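Ribokinase RBSK (Mycobacterium tuberculosis, PDB 3GO6) probably phosphorylates ribose at O-5 with ATP and a divalent metal, giving D-ribose 5-phosphate for nucleotide synthesis and the pentose phosphate pathway. Local coordinates at residues 221-226 against 230-235. Residues are numbered along the deposited sequence; the frame is centred on the assembly and turned at random.
Sequences GARYVG and VFEVPA
Tyr-224 lays its CB and the root of its ring over one face of the Phe-231 ring, while CG2 of Val-233 sits in plane at that ring's edge. The pair illustrates how cross-strand rings pack in a beta hairpin, here one whose strand 229-233 is outermost on its side of the large mixed sheet of the ribokinase (PfkB) fold. The two aromatic planes are nearly parallel (12°) but strongly offset, with little of one ring above the other, and the closest approach is 3.5 Å from Tyr-224 CD2 to Phe-231 CE2. Nearer the backbone a CH-pi contact places Tyr-224 CB 4.0 Å from the centroid of the Phe-231 ring. Different first torsions bring the Phe-231 ring against the Tyr-224 CB: Tyr-224 swings CG away from its own N (chi1 171°), whereas Phe-231 holds CG between N and the carbonyl carbon (chi1 57°). Helix 265-282 packs on the same face, touching Ala-222, Phe-231 and Val-233, and the Tyr-224 hydroxyl bonds to His-212 and to the backbone N of Asp-228 in the turn. Four backbone hydrogen bonds join the strands, two at Ala-222 with Val-233 and two at Tyr-224 with Phe-231. On the other face Arg-223 crosses Glu-232 at a slant, its aliphatic CD 3.5 Å from Glu-232 OE2; Arg-223 NH2 turns instead to a salt bridge with Glu-200. Gly-221, just before strand 222-226, contacts ADP in a nucleotide-bound structure of this protein. Its CA makes a C-H...O contact of 3.4 Å with Val-233 O, the same oxygen that accepts the Ala-222 N-H.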
loop_
_atom_site.group_PDB
_atom_site.type_symbol
_atom_site.label_atom_id
_atom_site.label_comp_id
_atom_site.label_asym_id
_atom_site.label_seq_id
_atom_site.Cartn_x
_atom_site.Cartn_y
_atom_site.Cartn_z
ATOM N N GLY A 221 -20.047 -10.462 -19.332
ATOM C CA GLY A 221 -20.240 -11.769 -18.705
ATOM C C GLY A 221 -19.050 -12.694 -18.929
ATOM O O GLY A 221 -17.966 -12.474 -18.384
ATOM N N ALA A 222 -19.259 -13.729 -19.732
ATOM C CA ALA A 222 -18.233 -14.731 -19.985
ATOM C C ALA A 222 -18.449 -15.425 -21.324
ATOM O O ALA A 222 -19.573 -15.492 -21.827
ATOM C CB ALA A 222 -18.189 -15.772 -18.837
ATOM N N ARG A 223 -17.349 -15.912 -21.887
ATOM C CA ARG A 223 -17.309 -16.704 -23.117
ATOM C C ARG A 223 -16.933 -18.132 -22.685
ATOM O O ARG A 223 -16.044 -18.311 -21.844
ATOM C CB ARG A 223 -16.195 -16.125 -23.987
ATOM C CG ARG A 223 -16.139 -16.508 -25.407
ATOM C CD ARG A 223 -15.279 -15.485 -26.203
ATOM N NE ARG A 223 -13.863 -15.372 -25.804
ATOM C CZ ARG A 223 -12.919 -16.274 -26.089
ATOM N NH1 ARG A 223 -13.229 -17.393 -26.730
ATOM N NH2 ARG A 223 -11.660 -16.075 -25.718
ATOM N N TYR A 224 -17.605 -19.134 -23.244
ATOM C CA TYR A 224 -17.248 -20.540 -23.012
ATOM C C TYR A 224 -16.671 -21.171 -24.290
ATOM O O TYR A 224 -17.224 -20.977 -25.381
ATOM C CB TYR A 224 -18.473 -21.319 -22.527
ATOM C CG TYR A 224 -18.292 -22.814 -22.466
ATOM C CD1 TYR A 224 -18.063 -23.456 -21.244
ATOM C CD2 TYR A 224 -18.347 -23.600 -23.626
ATOM C CE1 TYR A 224 -17.886 -24.820 -21.175
ATOM C CE2 TYR A 224 -18.175 -24.981 -23.564
ATOM C CZ TYR A 224 -17.946 -25.584 -22.339
ATOM O OH TYR A 224 -17.783 -26.936 -22.258
ATOM N N VAL A 225 -15.558 -21.898 -24.139
ATOM C CA VAL A 225 -14.996 -22.742 -25.198
ATOM C C VAL A 225 -14.689 -24.117 -24.605
ATOM O O VAL A 225 -13.947 -24.224 -23.619
ATOM C CB VAL A 225 -13.687 -22.177 -25.794
ATOM C CG1 VAL A 225 -13.255 -22.993 -27.033
ATOM C CG2 VAL A 225 -13.821 -20.700 -26.153
ATOM N N GLY A 226 -15.275 -25.168 -25.176
ATOM C CA GLY A 226 -14.935 -26.523 -24.751
ATOM C C GLY A 226 -15.878 -27.580 -25.265
ATOM O O GLY A 226 -16.497 -27.411 -26.329
ATOM N N VAL A 230 -19.061 -23.510 -28.226
ATOM C CA VAL A 230 -18.569 -22.138 -28.129
ATOM C C VAL A 230 -19.783 -21.227 -28.015
ATOM O O VAL A 230 -20.643 -21.221 -28.895
ATOM C CB VAL A 230 -17.713 -21.749 -29.379
ATOM C CG1 VAL A 230 -17.375 -20.254 -29.393
ATOM C CG2 VAL A 230 -16.435 -22.576 -29.448
ATOM N N PHE A 231 -19.878 -20.491 -26.907
ATOM C CA PHE A 231 -20.987 -19.565 -26.683
ATOM C C PHE A 231 -20.628 -18.495 -25.654
ATOM O O PHE A 231 -19.579 -18.568 -24.990
ATOM C CB PHE A 231 -22.292 -20.287 -26.291
ATOM C CG PHE A 231 -22.186 -21.165 -25.058
ATOM C CD1 PHE A 231 -22.406 -20.635 -23.779
ATOM C CD2 PHE A 231 -21.915 -22.531 -25.178
ATOM C CE1 PHE A 231 -22.318 -21.442 -22.640
ATOM C CE2 PHE A 231 -21.828 -23.355 -24.038
ATOM C CZ PHE A 231 -22.029 -22.810 -22.768
ATOM N N GLU A 232 -21.496 -17.493 -25.551
ATOM C CA GLU A 232 -21.323 -16.429 -24.577
ATOM C C GLU A 232 -22.486 -16.445 -23.593
ATOM O O GLU A 232 -23.580 -16.931 -23.904
ATOM C CB GLU A 232 -21.136 -15.065 -25.268
ATOM C CG GLU A 232 -19.947 -15.051 -26.249
ATOM C CD GLU A 232 -19.308 -13.682 -26.459
ATOM O OE1 GLU A 232 -19.937 -12.651 -26.105
ATOM O OE2 GLU A 232 -18.161 -13.644 -26.989
ATOM N N VAL A 233 -22.225 -15.956 -22.385
ATOM C CA VAL A 233 -23.228 -15.890 -21.333
ATOM C C VAL A 233 -23.183 -14.453 -20.809
ATOM O O VAL A 233 -22.147 -14.036 -20.276
ATOM C CB VAL A 233 -22.937 -16.883 -20.178
ATOM C CG1 VAL A 233 -23.997 -16.771 -19.095
ATOM C CG2 VAL A 233 -22.866 -18.328 -20.687
ATOM N N PRO A 234 -24.276 -13.681 -21.007
ATOM C CA PRO A 234 -24.340 -12.292 -20.532
ATOM C C PRO A 234 -24.491 -12.132 -19.021
ATOM O O PRO A 234 -24.956 -13.044 -18.321
ATOM C CB PRO A 234 -25.592 -11.735 -21.243
ATOM C CG PRO A 234 -26.474 -12.913 -21.383
ATOM C CD PRO A 234 -25.507 -14.050 -21.745
ATOM N N ALA A 235 -24.084 -10.966 -18.529
ATOM C CA ALA A 235 -24.286 -10.586 -17.134
ATOM C C ALA A 235 -25.399 -9.545 -17.076
ATOM O O ALA A 235 -25.607 -8.837 -18.054
ATOM C CB ALA A 235 -22.986 -9.993 -16.567
#